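Local coordinates for protein serine acetyltransferase (Entamoeba histolytica, PDB 3Q1X) that probably catalyses the transfer of an acetyl group to the hydroxyl of L-serine, a step of cysteine biosynthesis, and is built on a left-handed beta helix, at residues A[224-229]-A[242-247]; A[170-175]-A[184-189]; A[196-201]-A[230-235]. All blocks are in the same frame, centred on the assembly; numbering follows the deposited sequence.

Contact 1 (A[224-229]-A[242-247]); sequences PTVGDY and IIVGSH
Segments 224-229 and 242-247 run parallel, with Thr225 bridged to Ile243 and Val226 to Val244. The bonds Thr225 N to Ile242 O (2.8 Å) and Val244 N to Thr225 O (2.7 Å) are nearly straight. Gly227 N to Val244 O is more bent, 133° at the hydrogen. Beyond the strands, a side chain takes over the ladder: Ser246 OG accepts Asp228 N at 2.9 Å. A torsion that sets OG beside the Ser246 backbone N (chi1 -71°) puts it there. A water joins this hydroxyl to Asp228 OD2, while Asp228 OD1 takes the backbone N-H of Glu194. The backbone ladder resumes at His247 N to Asp228 O, 2.8 Å. The Tyr229 and His247 rings are nearly parallel (5°) but strongly offset, with little overlap. Instead Tyr229 CB sits over a face of the imidazole, 3.6 Å from His247 CD2, a CH-pi contact. On the inner face, Val226 CG2 meets Val244 CB at 4.1 Å. These are successive coils of the left-handed beta helix. Strand 191-192 flanks Val226 in the same sheet. Pro224 and Val244 pack inward on strand 237-239. Tyr229 stacks on Trp195, and its OH bonds to Glu212 of the second subunit.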
ATOM      1  N   PRO A 224       2.355   6.193 -22.464  1.00 22.27           N
ATOM      2  CA  PRO A 224       3.657   6.407 -23.104  1.00 22.57           C
ATOM      3  C   PRO A 224       4.321   5.166 -23.693  1.00 22.58           C
ATOM      4  O   PRO A 224       4.049   4.039 -23.274  1.00 22.18           O
ATOM      5  CB  PRO A 224       4.523   6.951 -21.959  1.00 22.50           C
ATOM      6  CG  PRO A 224       3.554   7.544 -20.995  1.00 22.72           C
ATOM      7  CD  PRO A 224       2.364   6.641 -21.058  1.00 22.16           C
ATOM      8  N   THR A 225       5.186   5.395 -24.675  1.00 23.02           N
ATOM      9  CA  THR A 225       6.121   4.392 -25.152  1.00 23.45           C
ATOM     10  C   THR A 225       7.501   4.865 -24.725  1.00 23.87           C
ATOM     11  O   THR A 225       7.867   6.029 -24.929  1.00 24.21           O
ATOM     12  CB  THR A 225       6.049   4.218 -26.683  1.00 23.59           C
ATOM     13  OG1 THR A 225       4.749   3.744 -27.049  1.00 23.33           O
ATOM     14  CG2 THR A 225       7.112   3.240 -27.183  1.00 24.00           C
ATOM     15  N   VAL A 226       8.245   3.959 -24.104  1.00 23.55           N
ATOM     16  CA  VAL A 226       9.546   4.263 -23.533  1.00 23.60           C
ATOM     17  C   VAL A 226      10.580   3.321 -24.156  1.00 23.29           C
ATOM     18  O   VAL A 226      10.335   2.121 -24.283  1.00 23.50           O
ATOM     19  CB  VAL A 226       9.502   4.129 -21.979  1.00 23.46           C
ATOM     20  CG1 VAL A 226      10.863   4.286 -21.379  1.00 24.47           C
ATOM     21  CG2 VAL A 226       8.549   5.155 -21.363  1.00 23.30           C
ATOM     22  N   GLY A 227      11.721   3.874 -24.562  1.00 23.46           N
ATOM     23  CA  GLY A 227      12.795   3.100 -25.199  1.00 23.48           C
ATOM     24  C   GLY A 227      13.648   2.327 -24.209  1.00 23.69           C
ATOM     25  O   GLY A 227      13.174   1.945 -23.130  1.00 23.60           O
ATOM     26  N   ASP A 228      14.905   2.092 -24.581  1.00 23.37           N
ATOM     27  CA  ASP A 228      15.843   1.313 -23.770  1.00 23.42           C
ATOM     28  C   ASP A 228      16.723   2.211 -22.909  1.00 23.48           C
ATOM     29  O   ASP A 228      16.964   3.371 -23.250  1.00 23.82           O
ATOM     30  CB  ASP A 228      16.719   0.437 -24.669  1.00 23.53           C
ATOM     31  CG  ASP A 228      15.909  -0.476 -25.573  1.00 24.87           C
ATOM     32  OD1 ASP A 228      14.807  -0.905 -25.175  1.00 24.49           O
ATOM     33  OD2 ASP A 228      16.385  -0.785 -26.685  1.00 27.54           O
ATOM     34  N   TYR A 229      17.187   1.680 -21.781  1.00 23.23           N
ATOM     35  CA  TYR A 229      18.099   2.404 -20.892  1.00 23.50           C
ATOM     36  C   TYR A 229      17.542   3.751 -20.416  1.00 23.14           C
ATOM     37  O   TYR A 229      18.246   4.770 -20.404  1.00 23.09           O
ATOM     38  CB  TYR A 229      19.464   2.579 -21.560  1.00 23.79           C
ATOM     39  CG  TYR A 229      20.166   1.275 -21.825  1.00 24.89           C
ATOM     40  CD1 TYR A 229      20.928   0.666 -20.833  1.00 26.22           C
ATOM     41  CD2 TYR A 229      20.060   0.640 -23.066  1.00 27.51           C
ATOM     42  CE1 TYR A 229      21.565  -0.538 -21.062  1.00 26.90           C
ATOM     43  CE2 TYR A 229      20.701  -0.571 -23.308  1.00 27.95           C
ATOM     44  CZ  TYR A 229      21.454  -1.150 -22.299  1.00 27.71           C
ATOM     45  OH  TYR A 229      22.101  -2.347 -22.521  1.00 28.50           O
ATOM     46  N   ILE A 242       2.691   9.403 -25.887  1.00 26.49           N
ATOM     47  CA  ILE A 242       3.926  10.103 -26.217  1.00 26.73           C
ATOM     48  C   ILE A 242       5.078   9.108 -26.284  1.00 27.33           C
ATOM     49  O   ILE A 242       4.980   8.001 -25.748  1.00 27.34           O
ATOM     50  CB  ILE A 242       4.240  11.222 -25.190  1.00 26.80           C
ATOM     51  CG1 ILE A 242       4.335  10.643 -23.767  1.00 26.06           C
ATOM     52  CG2 ILE A 242       3.197  12.348 -25.288  1.00 26.62           C
ATOM     53  CD1 ILE A 242       4.860  11.613 -22.732  1.00 25.95           C
ATOM     54  N   ILE A 243       6.165   9.502 -26.940  1.00 27.70           N
ATOM     55  CA  ILE A 243       7.326   8.632 -27.083  1.00 28.15           C
ATOM     56  C   ILE A 243       8.524   9.196 -26.332  1.00 28.43           C
ATOM     57  O   ILE A 243       8.933  10.342 -26.551  1.00 28.64           O
ATOM     58  CB  ILE A 243       7.680   8.366 -28.578  1.00 27.96           C
ATOM     59  CG1 ILE A 243       6.561   7.561 -29.248  1.00 28.44           C
ATOM     60  CG2 ILE A 243       9.004   7.617 -28.701  1.00 28.09           C
ATOM     61  CD1 ILE A 243       6.592   7.572 -30.758  1.00 28.87           C
ATOM     62  N   VAL A 244       9.053   8.385 -25.422  1.00 28.49           N
ATOM     63  CA  VAL A 244      10.320   8.668 -24.767  1.00 28.41           C
ATOM     64  C   VAL A 244      11.396   7.798 -25.424  1.00 28.47           C
ATOM     65  O   VAL A 244      11.250   6.571 -25.535  1.00 28.55           O
ATOM     66  CB  VAL A 244      10.252   8.421 -23.236  1.00 28.42           C
ATOM     67  CG1 VAL A 244      11.587   8.730 -22.581  1.00 28.88           C
ATOM     68  CG2 VAL A 244       9.145   9.258 -22.599  1.00 28.08           C
ATOM     69  N   GLY A 245      12.466   8.440 -25.881  1.00 28.59           N
ATOM     70  CA  GLY A 245      13.538   7.746 -26.586  1.00 28.41           C
ATOM     71  C   GLY A 245      14.414   6.922 -25.661  1.00 28.51           C
ATOM     72  O   GLY A 245      14.165   6.855 -24.454  1.00 28.83           O
ATOM     73  N   SER A 246      15.443   6.300 -26.229  1.00 28.46           N
ATOM     74  CA  SER A 246      16.386   5.503 -25.453  1.00 28.29           C
ATOM     75  C   SER A 246      17.389   6.404 -24.742  1.00 28.36           C
ATOM     76  O   SER A 246      17.526   7.583 -25.088  1.00 27.99           O
ATOM     77  CB  SER A 246      17.103   4.478 -26.339  1.00 28.47           C
ATOM     78  OG  SER A 246      16.217   3.440 -26.738  1.00 29.03           O
ATOM     79  N   HIS A 247      18.068   5.852 -23.738  1.00 28.47           N
ATOM     80  CA  HIS A 247      19.104   6.572 -22.987  1.00 28.76           C
ATOM     81  C   HIS A 247      18.614   7.953 -22.517  1.00 29.09           C
ATOM     82  O   HIS A 247      19.289   8.970 -22.700  1.00 29.61           O
ATOM     83  CB  HIS A 247      20.409   6.663 -23.800  1.00 28.79           C
ATOM     84  CG  HIS A 247      21.001   5.330 -24.146  1.00 29.99           C
ATOM     85  ND1 HIS A 247      20.758   4.693 -25.346  1.00 31.39           N
ATOM     86  CD2 HIS A 247      21.828   4.514 -23.450  1.00 30.61           C
ATOM     87  CE1 HIS A 247      21.404   3.541 -25.370  1.00 31.20           C
ATOM     88  NE2 HIS A 247      22.061   3.408 -24.231  1.00 31.33           N
TER
HETATM   89  O   HOH W   1      17.721   1.699 -28.298  1.00 39.75           O

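Contact 2 (A[170-175]-A[184-189]); sequences ASIKGH and VVIGET
Ala170 and Ile186 meet through methyl groups at a corner of the beta helix. Ala170 CB lies 3.8 Å from Ile186 CG2. The same CB is 3.4 Å from Gly187 O, so this small side chain is set against both a branch methyl and a backbone carbonyl. Ile186 points toward segment 170-175. Its two branches have separate tasks. CG2 stands opposite the backbone N and meets Ala170. CG1 lies beside that N (chi1 -58°) and leads into an extended chain, chi2 176°, which carries CD1 to Ile172. There the two isoleucines meet by their terminal methyls, with Ile172 CD1 4.4 Å from Ile186 CD1. This is a looser touch than the one at Ala170. The end of Ile172 leans toward Ile186, although the side chain does not start out in that direction.

The backbones do not pair here. Ala170 N comes within 3.3 Å of Glu188 O, but the angle is too poor for a hydrogen bond. The contact is mainly apolar packing between segments of two successive coils whose strands belong to different sheets, in the interior of the beta helix. Glu188 points away from segment 170-175. Its carboxylate takes a hydrogen bond from Tyr143 OH at OE1 and makes a salt bridge through OE2 with Arg222, a serine-pocket residue that it may help to place.

Strand 171-172 is paired with strand 191-192, whose Ile192 touches both Ile172 and Ile186, and strand 185-186 lies between strands 165-166 and 203-205, with Ile166, Phe176 and Ile198 also packed on Ile186. Tyr136 and Arg137 of helix 128-144 bond to the carbonyls of Ala170 and Ile172, tying this end of the beta helix to the helical part.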
ATOM      1  N   ALA A 170       0.130  -3.633 -20.144  1.00 18.10           N
ATOM      2  CA  ALA A 170       1.442  -3.025 -20.363  1.00 18.29           C
ATOM      3  C   ALA A 170       2.407  -4.046 -20.951  1.00 18.37           C
ATOM      4  O   ALA A 170       2.362  -5.227 -20.606  1.00 18.42           O
ATOM      5  CB  ALA A 170       1.992  -2.452 -19.064  1.00 18.12           C
ATOM      6  N   SER A 171       3.256  -3.583 -21.859  1.00 19.02           N
ATOM      7  CA  SER A 171       4.294  -4.418 -22.456  1.00 19.90           C
ATOM      8  C   SER A 171       5.643  -3.970 -21.922  1.00 19.68           C
ATOM      9  O   SER A 171       6.032  -2.820 -22.095  1.00 20.04           O
ATOM     10  CB  SER A 171       4.258  -4.318 -23.984  1.00 20.29           C
ATOM     11  OG  SER A 171       2.935  -4.458 -24.464  1.00 23.77           O
ATOM     12  N   ILE A 172       6.354  -4.875 -21.253  1.00 19.43           N
ATOM     13  CA  ILE A 172       7.618  -4.521 -20.610  1.00 18.98           C
ATOM     14  C   ILE A 172       8.724  -5.518 -20.954  1.00 18.86           C
ATOM     15  O   ILE A 172       8.594  -6.724 -20.706  1.00 17.85           O
ATOM     16  CB  ILE A 172       7.476  -4.390 -19.059  1.00 18.86           C
ATOM     17  CG1 ILE A 172       6.251  -3.545 -18.678  1.00 19.41           C
ATOM     18  CG2 ILE A 172       8.739  -3.800 -18.450  1.00 18.69           C
ATOM     19  CD1 ILE A 172       5.949  -3.512 -17.184  1.00 18.16           C
ATOM     20  N   LYS A 173       9.816  -5.011 -21.523  1.00 18.89           N
ATOM     21  CA  LYS A 173      10.963  -5.845 -21.852  1.00 19.48           C
ATOM     22  C   LYS A 173      11.783  -6.195 -20.607  1.00 19.26           C
ATOM     23  O   LYS A 173      11.403  -5.827 -19.494  1.00 19.15           O
ATOM     24  CB  LYS A 173      11.820  -5.185 -22.937  1.00 20.00           C
ATOM     25  CG  LYS A 173      11.082  -5.065 -24.275  1.00 21.19           C
ATOM     26  CD  LYS A 173      12.030  -4.771 -25.425  1.00 24.74           C
ATOM     27  CE  LYS A 173      11.296  -4.817 -26.759  1.00 26.26           C
ATOM     28  NZ  LYS A 173      11.698  -3.687 -27.659  1.00 27.63           N
ATOM     29  N   GLY A 174      12.887  -6.919 -20.804  1.00 19.50           N
ATOM     30  CA  GLY A 174      13.701  -7.431 -19.701  1.00 19.31           C
ATOM     31  C   GLY A 174      14.624  -6.427 -19.039  1.00 19.34           C
ATOM     32  O   GLY A 174      14.631  -5.248 -19.386  1.00 18.78           O
ATOM     33  N   HIS A 175      15.426  -6.918 -18.100  1.00 18.93           N
ATOM     34  CA  HIS A 175      16.281  -6.083 -17.256  1.00 18.88           C
ATOM     35  C   HIS A 175      15.497  -4.912 -16.663  1.00 18.97           C
ATOM     36  O   HIS A 175      15.966  -3.771 -16.657  1.00 19.21           O
ATOM     37  CB  HIS A 175      17.511  -5.580 -18.035  1.00 19.10           C
ATOM     38  CG  HIS A 175      18.406  -6.671 -18.533  1.00 18.81           C
ATOM     39  ND1 HIS A 175      19.493  -7.128 -17.819  1.00 18.58           N
ATOM     40  CD2 HIS A 175      18.379  -7.392 -19.677  1.00 18.71           C
ATOM     41  CE1 HIS A 175      20.098  -8.082 -18.504  1.00 18.28           C
ATOM     42  NE2 HIS A 175      19.439  -8.265 -19.633  1.00 21.18           N
ATOM     43  N   VAL A 184       3.943   3.750  -8.159  1.00 15.33           N
ATOM     44  CA  VAL A 184       4.163   3.458  -9.574  1.00 15.68           C
ATOM     45  C   VAL A 184       2.851   3.063 -10.254  1.00 15.99           C
ATOM     46  O   VAL A 184       2.114   2.192  -9.773  1.00 15.92           O
ATOM     47  CB  VAL A 184       5.272   2.384  -9.780  1.00 15.10           C
ATOM     48  CG1 VAL A 184       5.328   1.889 -11.213  1.00 16.25           C
ATOM     49  CG2 VAL A 184       6.614   2.949  -9.370  1.00 16.33           C
ATOM     50  N   VAL A 185       2.566   3.723 -11.367  1.00 16.53           N
ATOM     51  CA  VAL A 185       1.390   3.417 -12.176  1.00 16.88           C
ATOM     52  C   VAL A 185       1.846   3.252 -13.620  1.00 17.36           C
ATOM     53  O   VAL A 185       2.471   4.147 -14.195  1.00 17.90           O
ATOM     54  CB  VAL A 185       0.294   4.512 -12.060  1.00 17.21           C
ATOM     55  CG1 VAL A 185      -0.809   4.308 -13.097  1.00 18.05           C
ATOM     56  CG2 VAL A 185      -0.302   4.525 -10.664  1.00 16.20           C
ATOM     57  N   ILE A 186       1.536   2.098 -14.201  1.00 17.24           N
ATOM     58  CA  ILE A 186       1.925   1.806 -15.580  1.00 17.42           C
ATOM     59  C   ILE A 186       0.658   1.333 -16.306  1.00 17.73           C
ATOM     60  O   ILE A 186       0.103   0.287 -15.972  1.00 18.70           O
ATOM     61  CB  ILE A 186       3.072   0.754 -15.653  1.00 17.16           C
ATOM     62  CG1 ILE A 186       4.311   1.227 -14.869  1.00 17.00           C
ATOM     63  CG2 ILE A 186       3.428   0.441 -17.107  1.00 16.73           C
ATOM     64  CD1 ILE A 186       5.438   0.219 -14.820  1.00 15.84           C
ATOM     65  N   GLY A 187       0.200   2.118 -17.278  1.00 18.07           N
ATOM     66  CA  GLY A 187      -1.094   1.900 -17.931  1.00 17.61           C
ATOM     67  C   GLY A 187      -1.205   0.768 -18.940  1.00 17.76           C
ATOM     68  O   GLY A 187      -0.206   0.173 -19.385  1.00 17.72           O
ATOM     69  N   GLU A 188      -2.452   0.490 -19.306  1.00 17.72           N
ATOM     70  CA  GLU A 188      -2.816  -0.607 -20.194  1.00 18.60           C
ATOM     71  C   GLU A 188      -2.053  -0.638 -21.521  1.00 18.81           C
ATOM     72  O   GLU A 188      -1.778  -1.703 -22.060  1.00 19.23           O
ATOM     73  CB  GLU A 188      -4.320  -0.549 -20.467  1.00 18.19           C
ATOM     74  CG  GLU A 188      -4.844  -1.669 -21.376  1.00 19.09           C
ATOM     75  CD  GLU A 188      -6.363  -1.742 -21.407  1.00 19.25           C
ATOM     76  OE1 GLU A 188      -6.909  -2.796 -21.799  1.00 20.69           O
ATOM     77  OE2 GLU A 188      -7.014  -0.753 -21.030  1.00 19.28           O
ATOM     78  N   THR A 189      -1.742   0.537 -22.062  1.00 19.29           N
ATOM     79  CA  THR A 189      -1.128   0.603 -23.382  1.00 20.16           C
ATOM     80  C   THR A 189       0.293   1.151 -23.317  1.00 20.29           C
ATOM     81  O   THR A 189       0.868   1.544 -24.336  1.00 20.78           O
ATOM     82  CB  THR A 189      -1.989   1.413 -24.386  1.00 19.87           C
ATOM     83  OG1 THR A 189      -1.979   2.797 -24.026  1.00 21.01           O
ATOM     84  CG2 THR A 189      -3.426   0.901 -24.397  1.00 19.97           C
TER

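Contact 3 (A[196-201]-A[230-235]); sequences CRIYQS and VTIGTG
The Tyr199 ring turns an edge to a backbone carbonyl that its own residue already uses. Ile232 O accepts Tyr199 N at 3.2 Å and also lies near the ring plane, 3.5 Å from Tyr199 CD2. With its CG anti to the carbonyl carbon, Tyr199 swings the ring toward segment 230-235. Further round the edge, Tyr199 CE2 touches Thr231 CG2 at 4.0 Å. The backbones form a parallel ladder. Arg197 N bonds to Val230 O and Ile232 N to Arg197 O, both at 2.9 Å. After the strands, Gly235 N bonds to Gln200 O at 3.2 Å. Arg197 lies alongside Thr231, with its CB 4.0 Å from Thr231 CG2. Ile198 and Ile232 point to the opposite face, into the beta helix, where Ile198 CG1 meets Ile232 CD1 at 4.2 Å and both residues pack on Leu204. The polar ends serve the trimer. Arg197 NH1 and Tyr199 OH bond to the backbone of His208 of the second subunit, and Gln200 NE2 to Thr203 of that subunit. Thr234 N is buried without a partner. The chemistry divides by face: an apolar core inside, and Arg197 and Tyr199, whose bonds to the His208 backbone are consistent with positioning that serine-pocket residue.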
ATOM      1  N   CYS A 196      14.862  -0.565 -18.113  1.00 20.56           N
ATOM      2  CA  CYS A 196      14.131   0.563 -17.561  1.00 20.28           C
ATOM      3  C   CYS A 196      14.253   0.515 -16.051  1.00 19.88           C
ATOM      4  O   CYS A 196      14.029  -0.530 -15.430  1.00 19.77           O
ATOM      5  CB  CYS A 196      12.667   0.551 -17.992  1.00 20.70           C
ATOM      6  SG  CYS A 196      11.788   2.061 -17.572  1.00 21.71           S
ATOM      7  N   ARG A 197      14.659   1.637 -15.473  1.00 19.40           N
ATOM      8  CA  ARG A 197      14.775   1.777 -14.031  1.00 19.32           C
ATOM      9  C   ARG A 197      13.771   2.816 -13.561  1.00 19.28           C
ATOM     10  O   ARG A 197      13.833   3.973 -13.972  1.00 18.84           O
ATOM     11  CB  ARG A 197      16.194   2.201 -13.649  1.00 19.49           C
ATOM     12  CG  ARG A 197      16.482   2.179 -12.162  1.00 21.03           C
ATOM     13  CD  ARG A 197      17.936   2.537 -11.902  1.00 23.48           C
ATOM     14  NE  ARG A 197      18.853   1.572 -12.507  1.00 24.24           N
ATOM     15  CZ  ARG A 197      20.166   1.738 -12.630  1.00 24.99           C
ATOM     16  NH1 ARG A 197      20.754   2.853 -12.206  1.00 24.93           N
ATOM     17  NH2 ARG A 197      20.893   0.785 -13.192  1.00 26.54           N
ATOM     18  N   ILE A 198      12.847   2.399 -12.703  1.00 18.71           N
ATOM     19  CA  ILE A 198      11.731   3.250 -12.279  1.00 19.24           C
ATOM     20  C   ILE A 198      11.680   3.364 -10.761  1.00 19.21           C
ATOM     21  O   ILE A 198      11.770   2.359 -10.055  1.00 20.17           O
ATOM     22  CB  ILE A 198      10.367   2.712 -12.817  1.00 19.03           C
ATOM     23  CG1 ILE A 198      10.325   2.777 -14.349  1.00 19.98           C
ATOM     24  CG2 ILE A 198       9.177   3.449 -12.195  1.00 20.08           C
ATOM     25  CD1 ILE A 198       9.042   2.228 -14.972  1.00 20.92           C
ATOM     26  N   TYR A 199      11.509   4.588 -10.276  1.00 18.52           N
ATOM     27  CA  TYR A 199      11.406   4.868  -8.857  1.00 17.82           C
ATOM     28  C   TYR A 199       9.971   5.084  -8.366  1.00 17.72           C
ATOM     29  O   TYR A 199       9.002   5.111  -9.155  1.00 17.19           O
ATOM     30  CB  TYR A 199      12.298   6.053  -8.489  1.00 18.06           C
ATOM     31  CG  TYR A 199      13.749   5.691  -8.556  1.00 18.08           C
ATOM     32  CD1 TYR A 199      14.400   5.150  -7.445  1.00 18.49           C
ATOM     33  CD2 TYR A 199      14.472   5.832  -9.749  1.00 18.36           C
ATOM     34  CE1 TYR A 199      15.741   4.784  -7.508  1.00 17.44           C
ATOM     35  CE2 TYR A 199      15.821   5.465  -9.823  1.00 19.32           C
ATOM     36  CZ  TYR A 199      16.445   4.949  -8.696  1.00 20.29           C
ATOM     37  OH  TYR A 199      17.766   4.578  -8.755  1.00 20.55           O
ATOM     38  N   GLN A 200       9.859   5.237  -7.051  1.00 17.65           N
ATOM     39  CA  GLN A 200       8.591   5.459  -6.371  1.00 17.84           C
ATOM     40  C   GLN A 200       7.820   6.610  -7.016  1.00 18.29           C
ATOM     41  O   GLN A 200       8.426   7.557  -7.532  1.00 17.96           O
ATOM     42  CB  GLN A 200       8.824   5.714  -4.870  1.00 17.96           C
ATOM     43  CG  GLN A 200       9.709   6.925  -4.512  1.00 18.17           C
ATOM     44  CD  GLN A 200      11.202   6.614  -4.464  1.00 17.95           C
ATOM     45  OE1 GLN A 200      11.690   5.739  -5.164  1.00 18.75           O
ATOM     46  NE2 GLN A 200      11.937   7.367  -3.647  1.00 20.27           N
ATOM     47  N   SER A 201       6.494   6.492  -7.025  1.00 18.70           N
ATOM     48  CA  SER A 201       5.602   7.569  -7.456  1.00 19.58           C
ATOM     49  C   SER A 201       5.695   7.975  -8.930  1.00 19.89           C
ATOM     50  O   SER A 201       5.272   9.081  -9.300  1.00 20.67           O
ATOM     51  CB  SER A 201       5.814   8.796  -6.557  1.00 19.46           C
ATOM     52  OG  SER A 201       5.234   8.586  -5.284  1.00 22.37           O
ATOM     53  N   VAL A 230      16.271   3.738 -20.027  1.00 22.72           N
ATOM     54  CA  VAL A 230      15.602   4.917 -19.507  1.00 22.22           C
ATOM     55  C   VAL A 230      15.522   4.824 -17.993  1.00 22.15           C
ATOM     56  O   VAL A 230      15.207   3.761 -17.443  1.00 22.33           O
ATOM     57  CB  VAL A 230      14.187   5.059 -20.102  1.00 22.07           C
ATOM     58  CG1 VAL A 230      13.401   6.195 -19.438  1.00 22.95           C
ATOM     59  CG2 VAL A 230      14.272   5.252 -21.609  1.00 21.98           C
ATOM     60  N   THR A 231      15.830   5.934 -17.330  1.00 21.69           N
ATOM     61  CA  THR A 231      15.671   6.040 -15.879  1.00 21.71           C
ATOM     62  C   THR A 231      14.649   7.118 -15.557  1.00 22.00           C
ATOM     63  O   THR A 231      14.772   8.264 -16.007  1.00 22.40           O
ATOM     64  CB  THR A 231      17.008   6.336 -15.172  1.00 21.79           C
ATOM     65  OG1 THR A 231      18.003   5.432 -15.654  1.00 21.09           O
ATOM     66  CG2 THR A 231      16.877   6.174 -13.655  1.00 22.42           C
ATOM     67  N   ILE A 232      13.636   6.752 -14.775  1.00 21.58           N
ATOM     68  CA  ILE A 232      12.563   7.685 -14.467  1.00 21.66           C
ATOM     69  C   ILE A 232      12.558   7.979 -12.977  1.00 21.75           C
ATOM     70  O   ILE A 232      12.245   7.109 -12.161  1.00 22.08           O
ATOM     71  CB  ILE A 232      11.180   7.180 -14.946  1.00 21.56           C
ATOM     72  CG1 ILE A 232      11.266   6.715 -16.399  1.00 21.67           C
ATOM     73  CG2 ILE A 232      10.145   8.293 -14.829  1.00 21.47           C
ATOM     74  CD1 ILE A 232      10.018   6.096 -16.932  1.00 21.25           C
ATOM     75  N   GLY A 233      12.919   9.214 -12.639  1.00 21.99           N
ATOM     76  CA  GLY A 233      13.126   9.621 -11.256  1.00 21.77           C
ATOM     77  C   GLY A 233      11.858   9.748 -10.445  1.00 21.92           C
ATOM     78  O   GLY A 233      10.755   9.786 -10.999  1.00 21.72           O
ATOM     79  N   THR A 234      12.037   9.809  -9.128  1.00 22.59           N
ATOM     80  CA  THR A 234      10.946   9.868  -8.163  1.00 23.54           C
ATOM     81  C   THR A 234       9.918  10.950  -8.475  1.00 23.24           C
ATOM     82  O   THR A 234      10.269  12.120  -8.637  1.00 23.05           O
ATOM     83  CB  THR A 234      11.472  10.130  -6.740  1.00 23.73           C
ATOM     84  OG1 THR A 234      12.647   9.338  -6.494  1.00 25.84           O
ATOM     85  CG2 THR A 234      10.396   9.796  -5.732  1.00 25.52           C
ATOM     86  N   GLY A 235       8.650  10.549  -8.549  1.00 22.96           N
ATOM     87  CA  GLY A 235       7.544  11.493  -8.697  1.00 23.03           C
ATOM     88  C   GLY A 235       7.245  11.951 -10.113  1.00 23.08           C
ATOM     89  O   GLY A 235       6.290  12.703 -10.336  1.00 23.64           O
TER

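All three contacts belong to one left-handed beta helix. Contacts 1 and 3 each join successive coils within a sheet; contact 2 fills the interior between sheets. Strand 231-232 follows strand 225-226 round the next corner, so the two ladders share a coil, and Gly245 O of contact 1 lies 3.3 Å from Val230 CG2 of contact 3. Contact 2 meets contact 3 in the core, where Ile186 CD1 is 4.1 Å from Ile198 CD1. Contacts 1 and 2 do not touch, with centres about 12 Å apart. A bound serine lies about 5 Å from the Glu188 side chain, and one about 8 Å from that of Pro224; a different molecule lies about 4 Å from that of Tyr199.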